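PDB 6HHE: odorant binding protein OBP69a from Ceratitis capitata, which probably binds small hydrophobic odorants as a secreted carrier of the insect PBP/GOBP family, and may take part in chemical communication between the sexes. Local coordinates for residues Asn16-Glu21 with Ile48-Asp53; Ile55-Ala60 with Asp67-Ile72; His85-Thr90 with Ile108-Val113; Cys106-Lys109 with Ile114-Leu117. One frame throughout, in Å; residues are numbered along the deposited sequence. Where two conformers were deposited one is given.

Contact 1: residues Asn16-Glu21 with Ile48-Asp53; sequences NLCIKE and IHCVLD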
loop_
_atom_site.group_PDB
_atom_site.type_symbol
_atom_site.label_atom_id
_atom_site.label_comp_id
_atom_site.label_asym_id
_atom_site.label_seq_id
_atom_site.Cartn_x
_atom_site.Cartn_y
_atom_site.Cartn_z
ATOM N N ASN A 16 5.764 -8.674 -8.781
ATOM C CA ASN A 16 5.445 -9.486 -9.953
ATOM C C ASN A 16 4.153 -10.239 -9.766
ATOM O O ASN A 16 3.288 -10.221 -10.648
ATOM C CB ASN A 16 6.551 -10.504 -10.249
ATOM C CG ASN A 16 6.088 -11.608 -11.248
ATOM O OD1 ASN A 16 5.858 -11.314 -12.426
ATOM N ND2 ASN A 16 5.962 -12.876 -10.776
ATOM N N LEU A 17 4.061 -11.024 -8.680
ATOM C CA LEU A 17 2.864 -11.812 -8.410
ATOM C C LEU A 17 1.624 -10.939 -8.423
ATOM O O LEU A 17 0.608 -11.264 -9.058
ATOM C CB LEU A 17 2.964 -12.512 -7.052
ATOM C CG LEU A 17 3.856 -13.731 -6.874
ATOM C CD1 LEU A 17 3.698 -14.205 -5.440
ATOM C CD2 LEU A 17 3.468 -14.787 -7.845
ATOM N N CYS A 18 1.706 -9.800 -7.741
ATOM C CA CYS A 18 0.512 -8.975 -7.610
ATOM C C CYS A 18 0.153 -8.290 -8.924
ATOM O O CYS A 18 -1.034 -8.137 -9.228
ATOM C CB CYS A 18 0.695 -7.954 -6.495
ATOM S SG CYS A 18 0.589 -8.664 -4.808
ATOM N N ILE A 19 1.144 -7.905 -9.725
ATOM C CA ILE A 19 0.846 -7.429 -11.075
ATOM C C ILE A 19 0.100 -8.486 -11.870
ATOM O O ILE A 19 -0.910 -8.193 -12.521
ATOM C CB ILE A 19 2.133 -6.989 -11.786
ATOM C CG1 ILE A 19 2.625 -5.703 -11.154
ATOM C CG2 ILE A 19 1.867 -6.834 -13.278
ATOM C CD1 ILE A 19 4.007 -5.292 -11.613
ATOM N N LYS A 20 0.568 -9.741 -11.829
ATOM C CA LYS A 20 -0.035 -10.746 -12.682
ATOM C C LYS A 20 -1.444 -11.075 -12.207
ATOM O O LYS A 20 -2.345 -11.279 -13.021
ATOM C CB LYS A 20 0.825 -12.011 -12.714
ATOM C CG LYS A 20 2.118 -11.848 -13.472
ATOM C CD LYS A 20 2.854 -13.190 -13.497
ATOM C CE LYS A 20 3.888 -13.236 -14.608
ATOM N NZ LYS A 20 4.858 -12.139 -14.437
ATOM N N GLU A 21 -1.626 -11.073 -10.879
ATOM C CA GLU A 21 -2.878 -11.446 -10.245
ATOM C C GLU A 21 -3.963 -10.394 -10.454
ATOM O O GLU A 21 -5.144 -10.745 -10.563
ATOM C CB GLU A 21 -2.600 -11.691 -8.752
ATOM C CG GLU A 21 -3.767 -12.143 -7.909
ATOM C CD GLU A 21 -3.395 -12.362 -6.436
ATOM O OE1 GLU A 21 -2.252 -12.776 -6.123
ATOM O OE2 GLU A 21 -4.292 -12.153 -5.596
ATOM N N ILE A 48 -2.800 -2.696 -4.739
ATOM C CA ILE A 48 -2.419 -2.232 -3.410
ATOM C C ILE A 48 -2.942 -3.194 -2.354
ATOM O O ILE A 48 -2.194 -3.601 -1.452
ATOM C CB ILE A 48 -2.933 -0.793 -3.186
ATOM C CG1 ILE A 48 -2.294 0.134 -4.200
ATOM C CG2 ILE A 48 -2.601 -0.363 -1.771
ATOM C CD1 ILE A 48 -2.817 1.529 -4.153
ATOM N N HIS A 49 -4.188 -3.661 -2.502
ATOM C CA HIS A 49 -4.685 -4.669 -1.575
ATOM C C HIS A 49 -3.829 -5.930 -1.603
ATOM O O HIS A 49 -3.516 -6.487 -0.548
ATOM C CB HIS A 49 -6.136 -5.012 -1.895
ATOM C CG HIS A 49 -6.681 -6.089 -1.034
ATOM N ND1 HIS A 49 -6.597 -7.422 -1.376
ATOM C CD2 HIS A 49 -7.252 -6.041 0.190
ATOM C CE1 HIS A 49 -7.109 -8.151 -0.398
ATOM N NE2 HIS A 49 -7.536 -7.339 0.552
ATOM N N CYS A 50 -3.431 -6.365 -2.797
ATOM C CA CYS A 50 -2.622 -7.580 -2.975
ATOM C C CYS A 50 -1.320 -7.465 -2.209
ATOM O O CYS A 50 -0.911 -8.420 -1.525
ATOM C CB CYS A 50 -2.379 -7.763 -4.478
ATOM S SG CYS A 50 -1.447 -9.345 -4.890
ATOM N N VAL A 51 -0.660 -6.315 -2.321
ATOM C CA VAL A 51 0.610 -6.103 -1.636
ATOM C C VAL A 51 0.404 -6.148 -0.133
ATOM O O VAL A 51 1.119 -6.870 0.573
ATOM C CB VAL A 51 1.251 -4.794 -2.091
ATOM C CG1 VAL A 51 2.478 -4.431 -1.214
ATOM C CG2 VAL A 51 1.629 -4.868 -3.581
ATOM N N LEU A 52 -0.582 -5.413 0.382
ATOM C CA LEU A 52 -0.852 -5.432 1.822
ATOM C C LEU A 52 -1.150 -6.839 2.313
ATOM O O LEU A 52 -0.714 -7.240 3.407
ATOM C CB LEU A 52 -2.031 -4.512 2.159
ATOM C CG LEU A 52 -1.744 -3.044 1.960
ATOM C CD1 LEU A 52 -3.029 -2.273 2.272
ATOM C CD2 LEU A 52 -0.616 -2.497 2.843
ATOM N N ASP A 53 -1.896 -7.604 1.523
ATOM C CA ASP A 53 -2.281 -8.945 1.932
ATOM C C ASP A 53 -1.079 -9.876 1.945
ATOM O O ASP A 53 -0.927 -10.675 2.878
ATOM C CB ASP A 53 -3.375 -9.458 1.000
ATOM C CG ASP A 53 -3.756 -10.896 1.304
ATOM O OD1 ASP A 53 -4.519 -11.116 2.263
ATOM O OD2 ASP A 53 -3.267 -11.797 0.602
#

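Contact 2: residues Ile55-Ala60 with Asp67-Ile72; sequences IGLIDA and DNLLEI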
loop_
_atom_site.group_PDB
_atom_site.type_symbol
_atom_site.label_atom_id
_atom_site.label_comp_id
_atom_site.label_asym_id
_atom_site.label_seq_id
_atom_site.Cartn_x
_atom_site.Cartn_y
_atom_site.Cartn_z
ATOM N N ILE A 55 2.011 -9.126 2.527
ATOM C CA ILE A 55 2.847 -8.794 3.678
ATOM C C ILE A 55 2.159 -9.114 4.991
ATOM O O ILE A 55 2.809 -9.118 6.044
ATOM C CB ILE A 55 3.253 -7.317 3.603
ATOM C CG1 ILE A 55 3.973 -7.041 2.293
ATOM C CG2 ILE A 55 4.204 -6.932 4.763
ATOM C CD1 ILE A 55 4.252 -5.638 2.059
ATOM N N GLY A 56 0.883 -9.431 4.970
ATOM C CA GLY A 56 0.151 -9.698 6.182
ATOM C C GLY A 56 -0.453 -8.509 6.888
ATOM O O GLY A 56 -0.770 -8.622 8.076
ATOM N N LEU A 57 -0.653 -7.383 6.198
ATOM C CA LEU A 57 -1.077 -6.137 6.840
ATOM C C LEU A 57 -2.575 -5.858 6.767
ATOM O O LEU A 57 -3.022 -4.833 7.309
ATOM C CB LEU A 57 -0.312 -4.958 6.239
ATOM C CG LEU A 57 1.186 -5.192 6.334
ATOM C CD1 LEU A 57 1.892 -4.090 5.663
ATOM C CD2 LEU A 57 1.618 -5.259 7.809
ATOM N N ILE A 58 -3.354 -6.704 6.099
ATOM C CA ILE A 58 -4.794 -6.515 6.077
ATOM C C ILE A 58 -5.436 -7.892 6.171
ATOM O O ILE A 58 -4.995 -8.846 5.518
ATOM C CB ILE A 58 -5.224 -5.723 4.822
ATOM C CG1 ILE A 58 -6.684 -5.264 4.941
ATOM C CG2 ILE A 58 -4.975 -6.543 3.570
ATOM C CD1 ILE A 58 -7.168 -4.311 3.831
ATOM N N ASP A 59 -6.457 -8.004 7.008
ATOM C CA ASP A 59 -7.005 -9.312 7.344
ATOM C C ASP A 59 -8.257 -9.594 6.522
ATOM O O ASP A 59 -8.693 -8.781 5.706
ATOM C CB ASP A 59 -7.277 -9.412 8.847
ATOM C CG ASP A 59 -8.375 -8.478 9.333
ATOM O OD1 ASP A 59 -9.229 -8.041 8.544
ATOM O OD2 ASP A 59 -8.394 -8.189 10.547
ATOM N N ALA A 60 -8.860 -10.764 6.760
ATOM C CA ALA A 60 -10.030 -11.159 5.983
ATOM C C ALA A 60 -11.231 -10.260 6.230
ATOM O O ALA A 60 -12.159 -10.257 5.421
ATOM C CB ALA A 60 -10.406 -12.610 6.289
ATOM N N ASP A 67 0.524 -1.904 12.470
ATOM C CA ASP A 67 1.334 -2.013 13.667
ATOM C C ASP A 67 2.069 -3.345 13.757
ATOM O O ASP A 67 3.015 -3.447 14.538
ATOM C CB ASP A 67 0.457 -1.739 14.877
ATOM C CG ASP A 67 -0.771 -2.628 14.961
ATOM O OD1 ASP A 67 -1.404 -2.999 13.948
ATOM O OD2 ASP A 67 -1.163 -2.934 16.101
ATOM N N ASN A 68 1.703 -4.328 12.932
ATOM C CA ASN A 68 2.430 -5.598 12.897
ATOM C C ASN A 68 3.889 -5.379 12.537
ATOM O O ASN A 68 4.777 -6.068 13.053
ATOM C CB ASN A 68 1.781 -6.540 11.890
ATOM C CG ASN A 68 0.526 -7.165 12.427
ATOM O OD1 ASN A 68 0.151 -6.923 13.574
ATOM N ND2 ASN A 68 -0.146 -7.961 11.600
ATOM N N LEU A 69 4.155 -4.400 11.677
ATOM C CA LEU A 69 5.529 -4.103 11.283
ATOM C C LEU A 69 6.410 -3.724 12.466
ATOM O O LEU A 69 7.641 -3.763 12.337
ATOM C CB LEU A 69 5.532 -2.966 10.265
ATOM C CG LEU A 69 4.862 -3.329 8.927
ATOM C CD1 LEU A 69 4.887 -2.222 7.947
ATOM C CD2 LEU A 69 5.591 -4.552 8.384
ATOM N N LEU A 70 5.815 -3.334 13.594
ATOM C CA LEU A 70 6.577 -2.834 14.740
ATOM C C LEU A 70 7.325 -3.949 15.448
ATOM O O LEU A 70 8.426 -3.735 15.967
ATOM C CB LEU A 70 5.646 -2.141 15.733
ATOM C CG LEU A 70 4.993 -0.841 15.276
ATOM C CD1 LEU A 70 3.856 -0.526 16.254
ATOM C CD2 LEU A 70 5.982 0.296 15.215
ATOM N N GLU A 71 6.733 -5.136 15.518
ATOM C CA GLU A 71 7.463 -6.261 16.091
ATOM C C GLU A 71 8.549 -6.759 15.145
ATOM O O GLU A 71 9.514 -7.384 15.601
ATOM C CB GLU A 71 6.475 -7.372 16.444
ATOM C CG GLU A 71 5.313 -6.861 17.280
ATOM C CD GLU A 71 4.223 -7.890 17.501
ATOM O OE1 GLU A 71 4.464 -8.856 18.260
ATOM O OE2 GLU A 71 3.122 -7.727 16.922
ATOM N N ILE A 72 8.428 -6.431 13.863
ATOM C CA ILE A 72 9.266 -6.945 12.789
ATOM C C ILE A 72 10.422 -6.005 12.460
ATOM O O ILE A 72 11.517 -6.448 12.119
ATOM C CB ILE A 72 8.389 -7.152 11.533
ATOM C CG1 ILE A 72 7.355 -8.251 11.733
ATOM C CG2 ILE A 72 9.230 -7.411 10.312
ATOM C CD1 ILE A 72 6.347 -8.296 10.594
#

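Contact 3: residues His85-Thr90 with Ile108-Val113; sequences HTTCGT and IKTNPV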
loop_
_atom_site.group_PDB
_atom_site.type_symbol
_atom_site.label_atom_id
_atom_site.label_comp_id
_atom_site.label_asym_id
_atom_site.label_seq_id
_atom_site.Cartn_x
_atom_site.Cartn_y
_atom_site.Cartn_z
ATOM N N HIS A 85 0.133 4.261 11.366
ATOM C CA HIS A 85 -0.884 3.449 11.997
ATOM C C HIS A 85 -1.841 4.298 12.819
ATOM O O HIS A 85 -3.071 4.171 12.696
ATOM C CB HIS A 85 -0.190 2.415 12.895
ATOM C CG HIS A 85 -1.157 1.684 13.746
ATOM N ND1 HIS A 85 -2.010 0.729 13.239
ATOM C CD2 HIS A 85 -1.491 1.847 15.047
ATOM C CE1 HIS A 85 -2.807 0.304 14.205
ATOM N NE2 HIS A 85 -2.512 0.963 15.310
ATOM N N THR A 86 -1.301 5.206 13.627
ATOM C CA THR A 86 -2.194 5.969 14.515
ATOM C C THR A 86 -2.968 7.014 13.732
ATOM O O THR A 86 -4.146 7.274 14.045
ATOM C CB THR A 86 -1.397 6.614 15.649
ATOM O OG1 THR A 86 -0.466 7.567 15.136
ATOM C CG2 THR A 86 -0.689 5.588 16.482
ATOM N N THR A 87 -2.350 7.611 12.693
ATOM C CA THR A 87 -3.051 8.661 11.950
ATOM C C THR A 87 -4.121 8.076 11.057
ATOM O O THR A 87 -5.193 8.679 10.893
ATOM C CB THR A 87 -2.057 9.463 11.122
ATOM O OG1 THR A 87 -1.036 10.001 11.984
ATOM C CG2 THR A 87 -2.757 10.587 10.380
ATOM N N CYS A 88 -3.841 6.937 10.434
ATOM C CA CYS A 88 -4.636 6.432 9.331
ATOM C C CYS A 88 -5.467 5.221 9.702
ATOM O O CYS A 88 -6.584 5.087 9.193
ATOM C CB CYS A 88 -3.739 6.082 8.143
ATOM S SG CYS A 88 -2.965 7.565 7.505
ATOM N N GLY A 89 -4.949 4.349 10.561
ATOM C CA GLY A 89 -5.701 3.154 10.937
ATOM C C GLY A 89 -6.245 2.442 9.719
ATOM O O GLY A 89 -5.527 2.201 8.743
ATOM N N THR A 90 -7.507 2.039 9.788
ATOM C CA THR A 90 -8.212 1.472 8.650
ATOM C C THR A 90 -9.158 2.536 8.109
ATOM O O THR A 90 -10.003 3.062 8.846
ATOM C CB THR A 90 -8.987 0.213 9.049
ATOM O OG1 THR A 90 -8.103 -0.737 9.627
ATOM C CG2 THR A 90 -9.636 -0.392 7.818
ATOM N N ILE A 108 -0.297 8.426 2.082
ATOM C CA ILE A 108 0.413 9.334 1.180
ATOM C C ILE A 108 0.327 10.756 1.705
ATOM O O ILE A 108 1.317 11.515 1.643
ATOM C CB ILE A 108 -0.206 9.192 -0.207
ATOM C CG1 ILE A 108 0.247 7.888 -0.875
ATOM C CG2 ILE A 108 0.162 10.426 -1.093
ATOM C CD1 ILE A 108 -0.625 7.473 -2.083
ATOM N N LYS A 109 -0.842 11.125 2.260
ATOM C CA LYS A 109 -0.999 12.453 2.871
ATOM C C LYS A 109 -0.151 12.590 4.126
ATOM O O LYS A 109 0.393 13.680 4.398
ATOM C CB LYS A 109 -2.466 12.731 3.236
ATOM C CG LYS A 109 -3.362 12.996 2.040
ATOM C CD LYS A 109 -4.778 13.343 2.478
ATOM C CE LYS A 109 -5.687 13.513 1.270
ATOM N NZ LYS A 109 -5.680 12.282 0.427
ATOM N N THR A 110 0.033 11.490 4.880
ATOM C CA THR A 110 0.691 11.521 6.186
ATOM C C THR A 110 2.201 11.504 6.074
ATOM O O THR A 110 2.878 12.265 6.778
ATOM C CB THR A 110 0.192 10.343 7.017
ATOM O OG1 THR A 110 -1.235 10.504 7.145
ATOM C CG2 THR A 110 0.844 10.289 8.405
ATOM N N ASN A 111 2.755 10.658 5.206
ATOM C CA ASN A 111 4.196 10.591 5.012
ATOM C C ASN A 111 4.516 10.463 3.534
ATOM O O ASN A 111 4.782 9.364 3.027
ATOM C CB ASN A 111 4.805 9.420 5.795
ATOM C CG ASN A 111 6.283 9.605 5.981
ATOM O OD1 ASN A 111 6.972 10.147 5.102
ATOM N ND2 ASN A 111 6.788 9.134 7.126
ATOM N N PRO A 112 4.492 11.562 2.801
ATOM C CA PRO A 112 4.741 11.481 1.372
ATOM C C PRO A 112 6.122 11.007 1.003
ATOM O O PRO A 112 6.282 10.389 -0.051
ATOM C CB PRO A 112 4.484 12.921 0.879
ATOM C CG PRO A 112 4.506 13.757 2.051
ATOM C CD PRO A 112 4.071 12.893 3.241
ATOM N N VAL A 113 7.146 11.313 1.805
ATOM C CA VAL A 113 8.486 10.855 1.477
ATOM C C VAL A 113 8.505 9.350 1.423
ATOM O O VAL A 113 8.937 8.748 0.440
ATOM C CB VAL A 113 9.495 11.381 2.503
ATOM C CG1 VAL A 113 10.823 10.669 2.380
ATOM C CG2 VAL A 113 9.704 12.916 2.215
#

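Contact 4: residues Cys106-Lys109 with Ile114-Leu117; sequences CYIK and ILKL. With SO4 (sulfate ion), chain B.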
loop_
_atom_site.group_PDB
_atom_site.type_symbol
_atom_site.label_atom_id
_atom_site.label_comp_id
_atom_site.label_asym_id
_atom_site.label_seq_id
_atom_site.Cartn_x
_atom_site.Cartn_y
_atom_site.Cartn_z
ATOM N N CYS A 106 -4.540 7.911 2.676
ATOM C CA CYS A 106 -4.207 8.530 3.955
ATOM C C CYS A 106 -2.697 8.441 4.227
ATOM O O CYS A 106 -2.070 9.426 4.658
ATOM C CB CYS A 106 -5.035 7.878 5.042
ATOM S SG CYS A 106 -4.675 8.597 6.683
ATOM N N TYR A 107 -2.083 7.285 3.964
ATOM C CA TYR A 107 -0.626 7.165 4.146
ATOM C C TYR A 107 0.138 8.182 3.322
ATOM O O TYR A 107 1.123 8.753 3.807
ATOM C CB TYR A 107 -0.152 5.772 3.750
ATOM C CG TYR A 107 -0.613 4.620 4.589
ATOM C CD1 TYR A 107 -1.077 4.763 5.913
ATOM C CD2 TYR A 107 -0.519 3.348 4.055
ATOM C CE1 TYR A 107 -1.433 3.635 6.650
ATOM C CE2 TYR A 107 -0.922 2.203 4.784
ATOM C CZ TYR A 107 -1.345 2.372 6.076
ATOM O OH TYR A 107 -1.713 1.207 6.724
ATOM N N ILE A 108 -0.297 8.426 2.082
ATOM C CA ILE A 108 0.413 9.334 1.180
ATOM C C ILE A 108 0.327 10.756 1.705
ATOM O O ILE A 108 1.317 11.515 1.643
ATOM C CB ILE A 108 -0.206 9.192 -0.207
ATOM C CG1 ILE A 108 0.247 7.888 -0.875
ATOM C CG2 ILE A 108 0.162 10.426 -1.093
ATOM C CD1 ILE A 108 -0.625 7.473 -2.083
ATOM N N LYS A 109 -0.842 11.125 2.260
ATOM C CA LYS A 109 -0.999 12.453 2.871
ATOM C C LYS A 109 -0.151 12.590 4.126
ATOM O O LYS A 109 0.393 13.680 4.398
ATOM C CB LYS A 109 -2.466 12.731 3.236
ATOM C CG LYS A 109 -3.362 12.996 2.040
ATOM C CD LYS A 109 -4.778 13.343 2.478
ATOM C CE LYS A 109 -5.687 13.513 1.270
ATOM N NZ LYS A 109 -5.680 12.282 0.427
ATOM N N ILE A 114 8.064 8.710 2.518
ATOM C CA ILE A 114 8.111 7.264 2.543
ATOM C C ILE A 114 7.202 6.660 1.480
ATOM O O ILE A 114 7.570 5.663 0.838
ATOM C CB ILE A 114 7.757 6.800 3.972
ATOM C CG1 ILE A 114 8.801 7.238 4.954
ATOM C CG2 ILE A 114 7.587 5.265 4.009
ATOM C CD1 ILE A 114 10.268 6.677 4.729
ATOM N N LEU A 115 5.988 7.199 1.294
ATOM C CA LEU A 115 5.088 6.550 0.355
ATOM C C LEU A 115 5.585 6.721 -1.084
ATOM O O LEU A 115 5.415 5.816 -1.910
ATOM C CB LEU A 115 3.654 7.063 0.521
ATOM C CG LEU A 115 2.876 6.227 1.558
ATOM C CD1 LEU A 115 2.463 4.862 0.934
ATOM C CD2 LEU A 115 3.581 6.037 2.888
ATOM N N LYS A 116 6.230 7.852 -1.404
ATOM C CA LYS A 116 6.793 7.979 -2.763
ATOM C C LYS A 116 7.893 6.950 -3.006
ATOM O O LYS A 116 7.949 6.337 -4.081
ATOM C CB LYS A 116 7.321 9.395 -2.973
ATOM C CG LYS A 116 6.202 10.421 -3.162
ATOM C CD LYS A 116 6.783 11.836 -3.195
ATOM C CE LYS A 116 5.728 12.851 -3.622
ATOM N NZ LYS A 116 6.311 14.223 -3.817
ATOM N N LEU A 117 8.791 6.733 -2.030
ATOM C CA LEU A 117 9.790 5.682 -2.208
ATOM C C LEU A 117 9.153 4.302 -2.306
ATOM O O LEU A 117 9.570 3.493 -3.136
ATOM C CB LEU A 117 10.815 5.710 -1.069
ATOM C CG LEU A 117 11.608 6.985 -1.134
ATOM C CD1 LEU A 117 12.358 7.192 0.164
ATOM C CD2 LEU A 117 12.547 6.926 -2.337
HETATM S S SO4 B . 3.225 15.306 -4.901
HETATM O O1 SO4 B . 2.119 15.784 -5.751
HETATM O O2 SO4 B . 3.006 15.960 -3.647
HETATM O O3 SO4 B . 3.081 13.844 -4.780
HETATM O O4 SO4 B . 4.526 15.513 -5.548
#

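Contact 1: residues Asn16-Glu21 with Ile48-Asp53
Cys18 and Cys50 are joined covalently: SG of Cys18 lies 2.1 Å from SG of Cys50, one of the three disulfides that tie the helices of this insect odorant-binding protein together. The bridge turns about its S-S bond by -83°, near the right angle at which lone-pair repulsion between the sulfurs is least, which suggests little strain. Two different first torsions make the halves meet. In Cys18 the sulfur sits beside the backbone N, whereas in Cys50 it swings anti to its N (chi1 -176°). Cysteine suits both places because CB of Cys18 faces CB of Cys50 at 3.7 Å, near enough for the sulfurs to bond.

Within the two segments few other groups touch the sulfurs; Phe47 and Lys54 complete the surroundings of Cys18. CG2 of Val51 rests 4.1 Å from SG of Cys18, a branched apolar group suited to a buried bridge. In one of its two conformers Glu21 brings OE1 to 3.7 Å from SG of Cys50, a tentative approach; its stronger tie is a salt bridge from OE1 to Lys54.

Segments 16-21 and 48-53, on helices 10-22 and 42-55, run at 140°, closer to antiparallel than to parallel, their axes 9.2 Å apart, a normal packing distance. Ile48, His49 and Leu52 turn to Ala100 of helix 96-110, so helix 42-55 meets helix 10-22 through the disulfide and helix 96-110 through these residues.

Contact 2: residues Ile55-Ala60 with Asp67-Ile72
Gly56 and Leu57 face Asn68 and Leu69 where the chain leaves helix 42-55 and later enters the short helix 69-72. Gly56 is the first residue to abandon helical angles, and its positive phi of 87° closes the helix in a Schellman motif, with two bonds back into the last turn. Glycine suits this place because a CB would be pressed against the carbonyl O of Ile55. Across the gap, residues 69-72 form a weakly bonded turn of helix: the bond from Leu70 N to Asp67 O is 3.0 Å, while those of the next two residues are longer and weak. The backbones stay well apart, CA of Leu57 lying 7.0 Å from CA of Asn68, and side chains bridge the space.

In this all-helical odorant-binding fold the contact joins the end of one helix to the beginning of another across the connecting loop, and Leu57 pairs its backbone with His65 within that loop. With CG beside its own N and an extended second torsion (chi2 176°), Leu57 directs CD2 to 3.9 Å from CG of Leu69, and the two side chains cross at about a right angle. Leucine fits both positions: Leu57 is buried and also packs on Leu52 and Leu66, and Leu69 offers CG and CD2 as an apolar surface to Leu57 CD2. Towards the edge, ND2 of Asn68 stops 3.6 Å from O of Gly56, too long for a hydrogen bond, while CB of Asn68 lies 4.3 Å from CD2 of Leu57.

Contact 3: residues His85-Thr90 with Ile108-Val113
Thr87 and Thr110 share the same first torsion (chi1 -56° and -60°), each with OG1 beside its own N and CG2 anti to it, and this sends their branches toward each other tip to tip. They meet where helix 78-88 runs beside the end of helix 96-110, next to the disulfide from Cys88 to Cys106 that fastens these two helices in the odorant-binding fold. CG2 of Thr87 touches OG1 of Thr110 at 3.6 Å, and CG2 of Thr110 lies 4.1 Å from CB of Thr87.

Neither hydroxyl bonds across the gap. OG1 of Thr87 is hydrogen-bonded to the carbonyl of Glu83 and OG1 of Thr110 to that of Cys106, both one turn back in their own helices. Threonine suits such places: its hydroxyl is satisfied by its own helix, which lets the methyl serve as an apolar surface. Thr110 also packs on Leu84. Replacing it with an alanine would probably open a gap against Thr87 and leave the Cys88 sulfur without its close oxygen neighbour.

Both segments also contain helix ends. Gly89, with a phi of 48° that glycine adopts easily, leads the chain out of helix 78-88. Asn111 ends helix 96-110 and is at the same time the N-cap of helix 112-121, its OD1 accepting from N of Ile114; its ND2 is hydrogen-bonded to O1 of a bound 2-(2-methoxyethoxy)ethanol. Beside the disulfide, SG of Cys88 lies 3.4 Å from OG1 of Thr110.

Contact 4: residues Cys106-Lys109 with Ile114-Leu117
A sharp bend between two consecutive helices, in which helix 96-110 turns at Asn111 into helix 112-121, brings Leu115 back against Tyr107 and Ile108. This pair of helices belongs to the all-helical odorant-binding fold, and its second helix contributes Ile114 to the pocket that holds 2-(2-methoxyethoxy)ethanol. The backbones run close, CA of Ile108 lying 5.5 Å from CA of Leu115.

Leu115 fills the angle between the helices. Its CB rests 3.8 Å from CG1 of Ile108, and the two side chains cross at about a right angle. CG of Leu115 sits 3.8 Å from CB of Tyr107, and both its methyls lie near that same carbon, CD2 also reaching the carbonyl O of Tyr107. The torsions of Leu115 (chi1 -89°, chi2 -76°) depart from the usual leucine staggering and fold both methyls back over the start of the Tyr107 side chain. Leucine suits the spot, since it is buried and branched widely enough to meet two neighbours at once. With alanine in place of Leu115, the CG and methyls that cover Tyr107 CB would be gone, which would probably open a gap there, though Ile108 would keep its contact with CB.

Of its side chain, Tyr107 offers Leu115 only CB; its ring leads away to pack on Leu84, Cys88, Val64 and Leu66. Ile108, beta-branched and apolar, is packed further by Met38. Away from this apolar seam the extended chain of Lys116 reaches a sulfate, probably from the crystallisation liquor, its NZ donating to O4 of the ion at 2.8 Å.

Overall arrangement
Contacts 1, 2 and 3 come in series along the chain of one small all-helical domain, while contact 4 opens on the stretch with which contact 3 ends. Contact 1 joins helices 10-22 and 42-55; contact 2 takes over at the end of helix 42-55, and the two meet where Leu52 O probably accepts a hydrogen bond from Leu57 N. Contact 2 reaches contact 3 through Asp67 beside His85, their centres about 15 Å apart. Contacts 3 and 4, centres about 7 Å apart, share Ile108 and Lys109 and are linked by the Cys88-Cys106 disulfide. Contact 1 lies across the chain's centre from both, so separate disulfides brace opposite sides, while Asn111 and Ile114 bring contacts 3 and 4 to the ligand pocket.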